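PDB 3K93: phage related exonuclease from Haemophilus somnus 129PT, which probably acts as a phage-type exonuclease of the PD-(D/E)XK nuclease superfamily, degrading DNA from its ends with the aid of a bound metal ion. Local coordinates for residues N86-E91 with W146-D151; I109-C114 with I139-Y144; Q152-F157 with T191-R196. All coordinates share one frame; numbering follows the deposited sequence.

Contact 1 of 3, residues N86-E91 with W146-D151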
loop_
_atom_site.group_PDB
_atom_site.type_symbol
_atom_site.label_atom_id
_atom_site.label_comp_id
_atom_site.label_asym_id
_atom_site.label_seq_id
_atom_site.Cartn_x
_atom_site.Cartn_y
_atom_site.Cartn_z
ATOM N N ASN A 86 23.611 -11.614 24.410
ATOM C CA ASN A 86 23.280 -13.040 24.563
ATOM C C ASN A 86 23.567 -13.817 23.269
ATOM O O ASN A 86 23.190 -13.384 22.192
ATOM C CB ASN A 86 21.795 -13.215 24.900
ATOM C CG ASN A 86 21.296 -14.618 24.565
ATOM O OD1 ASN A 86 21.647 -15.542 25.249
ATOM N ND2 ASN A 86 20.529 -14.778 23.464
ATOM N N THR A 87 24.176 -14.986 23.371
ATOM C CA THR A 87 24.531 -15.723 22.173
ATOM C C THR A 87 23.857 -17.069 22.073
ATOM O O THR A 87 24.216 -17.846 21.206
ATOM C CB THR A 87 26.053 -15.937 22.060
ATOM O OG1 THR A 87 26.510 -16.728 23.165
ATOM C CG2 THR A 87 26.798 -14.569 22.009
ATOM N N GLU A 88 22.883 -17.372 22.927
ATOM C CA GLU A 88 22.172 -18.628 22.747
ATOM C C GLU A 88 20.785 -18.502 22.147
ATOM O O GLU A 88 20.025 -17.577 22.455
ATOM C CB GLU A 88 22.139 -19.468 24.020
ATOM C CG GLU A 88 21.402 -18.863 25.179
ATOM C CD GLU A 88 21.156 -19.859 26.305
ATOM O OE1 GLU A 88 20.789 -21.027 26.050
ATOM O OE2 GLU A 88 21.311 -19.448 27.456
ATOM N N ARG A 89 20.472 -19.445 21.278
ATOM C CA ARG A 89 19.151 -19.550 20.735
ATOM C C ARG A 89 18.498 -20.607 21.587
ATOM O O ARG A 89 19.049 -21.675 21.744
ATOM C CB ARG A 89 19.180 -19.967 19.250
ATOM C CG ARG A 89 17.777 -20.434 18.676
ATOM C CD ARG A 89 17.589 -20.182 17.155
ATOM N NE ARG A 89 17.625 -18.734 16.855
ATOM C CZ ARG A 89 16.569 -17.902 16.733
ATOM N NH1 ARG A 89 15.291 -18.290 16.858
ATOM N NH2 ARG A 89 16.797 -16.624 16.475
ATOM N N ARG A 90 17.360 -20.301 22.187
ATOM C CA ARG A 90 16.624 -21.315 22.904
ATOM C C ARG A 90 15.416 -21.690 22.102
ATOM O O ARG A 90 15.028 -20.974 21.158
ATOM C CB ARG A 90 16.206 -20.815 24.267
ATOM C CG ARG A 90 17.358 -20.639 25.236
ATOM C CD ARG A 90 16.816 -20.147 26.569
ATOM N NE ARG A 90 17.860 -19.991 27.569
ATOM C CZ ARG A 90 17.639 -19.863 28.872
ATOM N NH1 ARG A 90 16.415 -19.873 29.381
ATOM N NH2 ARG A 90 18.653 -19.717 29.676
ATOM N N GLU A 91 14.838 -22.832 22.464
ATOM C CA GLU A 91 13.580 -23.262 21.909
ATOM C C GLU A 91 12.823 -24.176 22.822
ATOM O O GLU A 91 13.399 -24.775 23.711
ATOM C CB GLU A 91 13.779 -23.955 20.579
ATOM C CG GLU A 91 14.642 -25.169 20.581
ATOM C CD GLU A 91 14.837 -25.646 19.154
ATOM O OE1 GLU A 91 15.604 -24.990 18.411
ATOM O OE2 GLU A 91 14.182 -26.632 18.752
ATOM N N TRP A 146 9.108 -16.228 27.971
ATOM C CA TRP A 146 8.728 -17.633 28.110
ATOM C C TRP A 146 9.977 -18.512 28.045
ATOM O O TRP A 146 10.214 -19.286 28.934
ATOM C CB TRP A 146 7.767 -18.018 27.002
ATOM C CG TRP A 146 7.211 -19.331 27.137
ATOM C CD1 TRP A 146 7.203 -20.135 28.262
ATOM C CD2 TRP A 146 6.524 -20.046 26.134
ATOM N NE1 TRP A 146 6.557 -21.299 27.997
ATOM C CE2 TRP A 146 6.131 -21.277 26.695
ATOM C CE3 TRP A 146 6.202 -19.772 24.802
ATOM C CZ2 TRP A 146 5.423 -22.215 25.981
ATOM C CZ3 TRP A 146 5.502 -20.689 24.101
ATOM C CH2 TRP A 146 5.119 -21.908 24.677
ATOM N N LEU A 147 10.806 -18.295 27.028
ATOM C CA LEU A 147 11.997 -19.093 26.825
ATOM C C LEU A 147 13.051 -18.881 27.880
ATOM O O LEU A 147 13.824 -19.792 28.139
ATOM C CB LEU A 147 12.606 -18.819 25.447
ATOM C CG LEU A 147 11.876 -19.363 24.237
ATOM C CD1 LEU A 147 12.410 -18.723 22.964
ATOM C CD2 LEU A 147 12.019 -20.899 24.151
ATOM N N TRP A 148 13.089 -17.695 28.490
ATOM C CA TRP A 148 14.130 -17.328 29.473
ATOM C C TRP A 148 13.601 -17.199 30.895
ATOM O O TRP A 148 14.329 -16.780 31.766
ATOM C CB TRP A 148 14.848 -16.024 29.045
ATOM C CG TRP A 148 16.084 -16.267 28.297
ATOM C CD1 TRP A 148 17.320 -16.441 28.826
ATOM C CD2 TRP A 148 16.231 -16.396 26.873
ATOM N NE1 TRP A 148 18.231 -16.655 27.830
ATOM C CE2 TRP A 148 17.592 -16.642 26.622
ATOM C CE3 TRP A 148 15.344 -16.319 25.790
ATOM C CZ2 TRP A 148 18.096 -16.824 25.337
ATOM C CZ3 TRP A 148 15.846 -16.492 24.515
ATOM C CH2 TRP A 148 17.207 -16.754 24.299
ATOM N N ASP A 149 12.353 -17.600 31.135
ATOM C CA ASP A 149 11.749 -17.572 32.484
ATOM C C ASP A 149 11.888 -16.214 33.157
ATOM O O ASP A 149 12.339 -16.139 34.289
ATOM C CB ASP A 149 12.341 -18.663 33.397
ATOM C CG ASP A 149 11.882 -20.076 33.021
ATOM O OD1 ASP A 149 10.695 -20.291 32.684
ATOM O OD2 ASP A 149 12.713 -20.997 33.097
ATOM N N CYS A 150 11.505 -15.155 32.445
ATOM C CA CYS A 150 11.612 -13.781 32.940
ATOM C C CYS A 150 10.252 -13.183 33.197
ATOM O O CYS A 150 9.242 -13.581 32.611
ATOM C CB CYS A 150 12.349 -12.884 31.923
ATOM S SG CYS A 150 14.140 -13.179 31.819
ATOM N N ASP A 151 10.258 -12.177 34.059
ATOM C CA ASP A 151 9.058 -11.459 34.477
ATOM C C ASP A 151 8.818 -10.194 33.709
ATOM O O ASP A 151 7.693 -9.725 33.684
ATOM C CB ASP A 151 9.140 -11.103 35.976
ATOM C CG ASP A 151 9.017 -12.319 36.855
ATOM O OD1 ASP A 151 8.470 -13.349 36.375
ATOM O OD2 ASP A 151 9.478 -12.240 38.012
#

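Contact 2 of 3, residues I109-C114 with I139-Y144. With NA (sodium ion), chain B.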
loop_
_atom_site.group_PDB
_atom_site.type_symbol
_atom_site.label_atom_id
_atom_site.label_comp_id
_atom_site.label_asym_id
_atom_site.label_seq_id
_atom_site.Cartn_x
_atom_site.Cartn_y
_atom_site.Cartn_z
ATOM N N ILE A 109 14.487 -9.361 30.206
ATOM C CA ILE A 109 15.008 -9.356 28.843
ATOM C C ILE A 109 15.069 -7.911 28.350
ATOM O O ILE A 109 14.142 -7.141 28.552
ATOM C CB ILE A 109 14.086 -10.146 27.888
ATOM C CG1 ILE A 109 14.022 -11.613 28.285
ATOM C CG2 ILE A 109 14.539 -10.014 26.420
ATOM C CD1 ILE A 109 15.330 -12.379 27.982
ATOM N N ILE A 110 16.157 -7.553 27.682
ATOM C CA ILE A 110 16.214 -6.301 26.960
ATOM C C ILE A 110 16.396 -6.601 25.513
ATOM O O ILE A 110 17.132 -7.516 25.174
ATOM C CB ILE A 110 17.344 -5.396 27.441
ATOM C CG1 ILE A 110 17.134 -5.026 28.903
ATOM C CG2 ILE A 110 17.362 -4.095 26.615
ATOM C CD1 ILE A 110 18.434 -4.545 29.619
ATOM N N ASP A 111 15.706 -5.845 24.673
ATOM C CA ASP A 111 15.835 -5.922 23.239
ATOM C C ASP A 111 16.090 -4.509 22.654
ATOM O O ASP A 111 15.374 -3.550 22.973
ATOM C CB ASP A 111 14.561 -6.512 22.617
ATOM C CG ASP A 111 14.814 -7.087 21.225
ATOM O OD1 ASP A 111 14.866 -6.292 20.255
ATOM O OD2 ASP A 111 15.020 -8.326 21.082
ATOM N N THR A 112 17.108 -4.396 21.808
ATOM C CA THR A 112 17.449 -3.151 21.174
ATOM C C THR A 112 16.848 -3.103 19.751
ATOM O O THR A 112 16.974 -4.063 18.985
ATOM C CB THR A 112 18.972 -2.994 21.069
ATOM O OG1 THR A 112 19.513 -4.094 20.327
ATOM C CG2 THR A 112 19.629 -2.908 22.443
ATOM N N LYS A 113 16.201 -1.996 19.409
ATOM C CA LYS A 113 15.672 -1.770 18.079
ATOM C C LYS A 113 16.323 -0.485 17.547
ATOM O O LYS A 113 16.051 0.604 18.049
ATOM C CB LYS A 113 14.150 -1.595 18.145
ATOM C CG LYS A 113 13.423 -2.736 18.920
ATOM C CD LYS A 113 13.460 -4.038 18.160
ATOM C CE LYS A 113 12.602 -5.076 18.867
ATOM N NZ LYS A 113 12.766 -6.416 18.284
ATOM N N CYS A 114 17.176 -0.640 16.526
ATOM C CA CYS A 114 17.949 0.472 15.962
ATOM C C CYS A 114 17.159 1.133 14.865
ATOM O O CYS A 114 17.158 0.665 13.753
ATOM C CB CYS A 114 19.285 -0.046 15.392
ATOM S SG CYS A 114 20.417 -0.526 16.703
ATOM N N ILE A 139 4.628 -9.097 21.531
ATOM C CA ILE A 139 4.446 -10.553 21.499
ATOM C C ILE A 139 5.822 -11.242 21.431
ATOM O O ILE A 139 6.049 -12.289 22.057
ATOM C CB ILE A 139 3.623 -10.994 20.267
ATOM C CG1 ILE A 139 2.287 -10.233 20.180
ATOM C CG2 ILE A 139 3.324 -12.459 20.346
ATOM C CD1 ILE A 139 1.406 -10.414 21.462
ATOM N N GLN A 140 6.731 -10.644 20.671
ATOM C CA GLN A 140 8.101 -11.144 20.609
ATOM C C GLN A 140 8.704 -11.221 22.012
ATOM O O GLN A 140 9.389 -12.199 22.343
ATOM C CB GLN A 140 8.950 -10.240 19.725
ATOM C CG GLN A 140 10.408 -10.651 19.525
ATOM C CD GLN A 140 11.262 -9.574 18.866
ATOM O OE1 GLN A 140 10.866 -8.412 18.804
ATOM N NE2 GLN A 140 12.466 -9.956 18.410
HETATM N N MSE A 141 8.468 -10.185 22.829
HETATM C CA MSE A 141 9.046 -10.154 24.178
HETATM C C MSE A 141 8.403 -11.242 25.029
HETATM O O MSE A 141 9.077 -11.793 25.903
HETATM C CB MSE A 141 8.841 -8.784 24.879
HETATM C CG MSE A 141 9.604 -7.571 24.356
HETATM SE SE MSE A 141 11.451 -7.925 24.116
HETATM C CE MSE A 141 11.341 -8.162 22.245
ATOM N N GLN A 142 7.108 -11.535 24.803
ATOM C CA GLN A 142 6.440 -12.571 25.592
ATOM C C GLN A 142 7.069 -13.921 25.286
ATOM O O GLN A 142 7.233 -14.737 26.183
ATOM C CB GLN A 142 4.948 -12.640 25.341
ATOM C CG GLN A 142 4.206 -11.400 25.712
ATOM C CD GLN A 142 4.066 -11.179 27.204
ATOM O OE1 GLN A 142 4.375 -12.057 28.028
ATOM N NE2 GLN A 142 3.567 -10.010 27.559
ATOM N N GLY A 143 7.444 -14.116 24.029
ATOM C CA GLY A 143 8.132 -15.314 23.598
ATOM C C GLY A 143 9.499 -15.435 24.236
ATOM O O GLY A 143 9.855 -16.522 24.701
ATOM N N TYR A 144 10.267 -14.332 24.307
ATOM C CA TYR A 144 11.554 -14.415 25.009
ATOM C C TYR A 144 11.388 -14.630 26.513
ATOM O O TYR A 144 12.191 -15.337 27.140
ATOM C CB TYR A 144 12.399 -13.162 24.788
ATOM C CG TYR A 144 12.860 -12.885 23.357
ATOM C CD1 TYR A 144 13.220 -13.907 22.509
ATOM C CD2 TYR A 144 13.011 -11.579 22.897
ATOM C CE1 TYR A 144 13.664 -13.676 21.235
ATOM C CE2 TYR A 144 13.457 -11.326 21.590
ATOM C CZ TYR A 144 13.790 -12.392 20.771
ATOM O OH TYR A 144 14.228 -12.208 19.477
HETATM NA NA NA B . 16.836 -6.441 18.639
HETATM O O HOH W 1 15.545 -8.721 18.384
HETATM O O HOH W 2 19.365 -6.742 17.913
HETATM O O HOH W 3 15.961 -6.063 16.521
#

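Contact 3 of 3, residues Q152-F157 with T191-R196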
loop_
_atom_site.group_PDB
_atom_site.type_symbol
_atom_site.label_atom_id
_atom_site.label_comp_id
_atom_site.label_asym_id
_atom_site.label_seq_id
_atom_site.Cartn_x
_atom_site.Cartn_y
_atom_site.Cartn_z
ATOM N N GLN A 152 9.862 -9.613 33.131
ATOM C CA GLN A 152 9.682 -8.408 32.339
ATOM C C GLN A 152 10.655 -8.305 31.184
ATOM O O GLN A 152 11.651 -9.000 31.153
ATOM C CB GLN A 152 9.633 -7.133 33.205
ATOM C CG GLN A 152 10.917 -6.592 33.755
ATOM C CD GLN A 152 10.825 -5.045 34.027
ATOM O OE1 GLN A 152 11.725 -4.301 33.662
ATOM N NE2 GLN A 152 9.715 -4.586 34.632
ATOM N N ALA A 153 10.285 -7.468 30.219
ATOM C CA ALA A 153 11.073 -7.165 29.028
ATOM C C ALA A 153 11.036 -5.651 28.844
ATOM O O ALA A 153 10.040 -5.002 29.181
ATOM C CB ALA A 153 10.478 -7.857 27.762
ATOM N N GLN A 154 12.125 -5.104 28.330
ATOM C CA GLN A 154 12.188 -3.718 28.007
ATOM C C GLN A 154 12.714 -3.572 26.603
ATOM O O GLN A 154 13.773 -4.074 26.294
ATOM C CB GLN A 154 13.079 -2.995 29.028
ATOM C CG GLN A 154 12.514 -3.010 30.441
ATOM C CD GLN A 154 13.398 -2.308 31.398
ATOM O OE1 GLN A 154 14.169 -1.451 31.007
ATOM N NE2 GLN A 154 13.311 -2.664 32.667
ATOM N N ILE A 155 11.956 -2.897 25.751
ATOM C CA ILE A 155 12.338 -2.695 24.357
ATOM C C ILE A 155 12.971 -1.325 24.313
ATOM O O ILE A 155 12.309 -0.325 24.586
ATOM C CB ILE A 155 11.116 -2.722 23.425
ATOM C CG1 ILE A 155 10.360 -4.037 23.545
ATOM C CG2 ILE A 155 11.519 -2.481 21.986
ATOM C CD1 ILE A 155 8.901 -3.946 23.076
ATOM N N ASP A 156 14.261 -1.286 24.020
ATOM C CA ASP A 156 15.013 -0.031 23.861
ATOM C C ASP A 156 15.051 0.357 22.371
ATOM O O ASP A 156 15.832 -0.202 21.590
ATOM C CB ASP A 156 16.453 -0.235 24.344
ATOM C CG ASP A 156 16.601 -0.192 25.875
ATOM O OD1 ASP A 156 15.625 0.083 26.627
ATOM O OD2 ASP A 156 17.744 -0.401 26.317
ATOM N N PHE A 157 14.188 1.286 21.972
ATOM C CA PHE A 157 14.249 1.909 20.659
ATOM C C PHE A 157 15.381 2.932 20.740
ATOM O O PHE A 157 15.332 3.823 21.582
ATOM C CB PHE A 157 12.949 2.632 20.347
ATOM C CG PHE A 157 11.802 1.719 20.130
ATOM C CD1 PHE A 157 11.635 1.087 18.917
ATOM C CD2 PHE A 157 10.878 1.495 21.120
ATOM C CE1 PHE A 157 10.572 0.239 18.709
ATOM C CE2 PHE A 157 9.806 0.649 20.906
ATOM C CZ PHE A 157 9.662 0.016 19.720
ATOM N N THR A 191 12.332 3.700 25.834
ATOM C CA THR A 191 12.167 2.332 26.334
ATOM C C THR A 191 10.686 2.021 26.601
ATOM O O THR A 191 10.000 2.861 27.156
ATOM C CB THR A 191 12.964 2.112 27.636
ATOM O OG1 THR A 191 14.364 2.233 27.360
ATOM C CG2 THR A 191 12.713 0.703 28.192
ATOM N N VAL A 192 10.202 0.849 26.171
ATOM C CA VAL A 192 8.839 0.396 26.467
ATOM C C VAL A 192 8.944 -0.873 27.332
ATOM O O VAL A 192 9.664 -1.784 26.987
ATOM C CB VAL A 192 8.049 0.098 25.192
ATOM C CG1 VAL A 192 6.649 -0.528 25.518
ATOM C CG2 VAL A 192 7.898 1.363 24.340
ATOM N N ILE A 193 8.254 -0.898 28.458
ATOM C CA ILE A 193 8.348 -1.987 29.423
ATOM C C ILE A 193 7.159 -2.898 29.164
ATOM O O ILE A 193 6.040 -2.435 29.143
ATOM C CB ILE A 193 8.254 -1.444 30.905
ATOM C CG1 ILE A 193 9.399 -0.471 31.207
ATOM C CG2 ILE A 193 8.279 -2.576 31.909
ATOM C CD1 ILE A 193 9.185 0.407 32.510
ATOM N N ILE A 194 7.406 -4.184 28.954
ATOM C CA ILE A 194 6.345 -5.162 28.735
ATOM C C ILE A 194 6.347 -6.142 29.919
ATOM O O ILE A 194 7.378 -6.750 30.190
ATOM C CB ILE A 194 6.588 -5.966 27.424
ATOM C CG1 ILE A 194 6.797 -5.036 26.211
ATOM C CG2 ILE A 194 5.420 -6.890 27.155
ATOM C CD1 ILE A 194 5.538 -4.276 25.766
ATOM N N GLN A 195 5.215 -6.277 30.627
ATOM C CA GLN A 195 5.104 -7.226 31.724
ATOM C C GLN A 195 4.809 -8.616 31.146
ATOM O O GLN A 195 4.092 -8.716 30.175
ATOM C CB GLN A 195 3.969 -6.838 32.699
ATOM C CG GLN A 195 4.134 -5.493 33.425
ATOM C CD GLN A 195 5.457 -5.398 34.165
ATOM O OE1 GLN A 195 5.962 -6.399 34.680
ATOM N NE2 GLN A 195 6.034 -4.207 34.200
ATOM N N ARG A 196 5.367 -9.669 31.750
ATOM C CA ARG A 196 5.041 -11.060 31.375
ATOM C C ARG A 196 3.545 -11.229 31.498
ATOM O O ARG A 196 2.974 -10.752 32.434
ATOM C CB ARG A 196 5.710 -12.031 32.333
ATOM C CG ARG A 196 5.427 -13.489 32.045
ATOM C CD ARG A 196 5.907 -14.363 33.167
ATOM N NE ARG A 196 5.784 -15.768 32.777
ATOM C CZ ARG A 196 6.724 -16.483 32.165
ATOM N NH1 ARG A 196 7.929 -15.988 31.900
ATOM N NH2 ARG A 196 6.463 -17.750 31.855
#

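Contact 1 of 3, residues N86-E91 with W146-D151
Arg90 lies across the indole of Trp148, nearly its whole side chain resting on one face of the ring. CB starts beside Leu147 CD2 and Trp148 CH2. With CG anti to the carbonyl carbon (chi1 -70°), the chain heads out over the ring, and CG rides 3.9 Å from Trp148 CZ2. CD sits over the six-membered ring, 3.7 Å from its centroid, a CH-pi contact. NE comes over Trp148 NE1; both are donors, so this is part of the stack and not a hydrogen bond. CZ then reaches the five-membered ring, 3.6 Å from that centroid: a cation-pi interaction with the guanidinium lying nearly flat, the planes 13° apart. At the tip NH1 donates to Leu147 O (2.9 Å, N-H...O angle 159°), in the carbonyl plane on a lone pair.

This joins strand 90-91, an outermost strand of a small three-stranded sheet, to the C-terminal end of helix 137-148, which finishes in a Schellman motif with Asp149 at positive phi. The guanidinium also has a salt bridge to Glu88, NE to OE1 at 3.5 Å, whose hydrogen bonds are weak; it lies at the edge and so does not compete with the indole for the face.

Glu88 O lies at the edge of the indole, in its plane, 3.5 Å from Trp148 CH2. That same oxygen accepts from Asn86 ND2, which donates to Cys99 O as well, while Asn86 OD1 takes Glu88 N in an Asx turn. The Asn86 amide plane is nearly perpendicular to the indole, with ND2 nearest Trp148 CZ2. Beyond Arg90, Leu147 CD2 packs 3.6 Å from Glu91 CA; the Glu91 carboxylate pairs with Lys9.

Contact 2 of 3, residues I109-C114 with I139-Y144
Asp111 and Tyr144 meet at about a right angle as side chains, yet their flat groups are nearly coplanar: carboxylate and ring planes differ by 13°, and Asp111 OD2 comes in at the ring edge, 3.4 Å from Tyr144 CE2. Next to it, the selenomethionine Met141 crosses the Asp111 side chain obliquely. Its chain is bent at chi2 and chi3, which folds the methyl back so that CE lies 3.6 Å from Asp111 CB. One turn of helix on, Tyr144 CB packs against Ile109 CG2 at 4.1 Å, in the apolar part of this buried contact.

Lys113 and Gln140 approach from opposite directions. Gln140 is fully extended toward the strand, CG anti to the backbone N (chi1 -178°), and this delivers OE1 to Lys113 NZ at 2.8 Å, the donor tilted 16° from the carbonyl plane. The other end of the amide, NE2, donates to Tyr144 OH at 3.1 Å, so both ends of the amide are used, and the lysine, which can only donate, fixes OE1 on its side. Lys113 NZ also forms a salt bridge with Asp111 OD1, the hydrogen bond within it being weak, and the lysine makes a cation-pi contact with Tyr137.

Asp111 OD1 binds the sodium ion, joined by Thr112 O at 2.4 Å, three waters and Asp100. Water 1 bridges outward: it donates to Asp111 OD2 at 2.8 Å and accepts weakly from Gln140 NE2, making the glutamine a second-shell residue. These residues fit the PD-(D/E)XK motif, Asp100 as its first acid and Asp111-Thr112-Lys113 as the (D/E)XK run, consistent with nucleases such as lambda exonuclease, and the sodium probably marks the place of their catalytic metal.

Contact 3 of 3, residues Q152-F157 with T191-R196
Thr191 OG1 donates to Asp156 OD1 over 2.6 Å, meeting the oxygen from above the carboxylate plane. The two side chains run alongside each other, and OG1, anti to the carbonyl carbon (chi1 -65°), faces the aspartate. The other carboxylate oxygen, OD2, is gripped by Arg79 in a salt bridge and by Ser75, so helix 68-79 holds the acid from outside the pair. Arg79 also reaches Gln154 OE1.

The backbones form an antiparallel ladder in which strand 189-195 is an outermost strand of the mixed four-stranded sheet carrying the metal site, and strand 152-158 lies next in. Ala153 with Ile194 and Ile155 with Val192 are the hydrogen-bonded pairs, tied both ways; Ile194 N to Ala153 O is 2.8 Å with a nearly straight N-H...O angle of 172°. Between them Gln154 and Ile193 are a non-hydrogen-bonded pair, where Gln154 CA makes a CA-H...O contact with Val192 O at 3.3 Å.

On the Ala153 and Ile155 face the packing is apolar. Ile155 CD1 reaches obliquely to Ile194 CG1 at 3.9 Å, and Val192 CG2 sits in the plane of the Phe157 ring at its edge, 4.0 Å from CE2. Met141 of helix 137-148 covers Ala153 and Ile155 from that side.

Overall arrangement
Helix 137-148 ties the set together: its last turn serves contact 1, its middle serves contact 2, and the chain leaving it becomes strand 152-158 of contact 3. Contact 2 is buried, polar around the metal and apolar where Ile109 meets the helix, and is nested in sequence within the loop that contact 1 closes. Contact 1 lies at the surface and relies on an arginine-indole stack, whereas contact 3, partly buried, is mainly backbone ladder. The joins differ too. Ile109 packs on Trp148 and Cys150 between contacts 1 and 2; Asp111 O and Asp156 N knit contacts 2 and 3 through neighbouring strands; Arg196 reaches back to Cys150 O, linking contact 3 to contact 1.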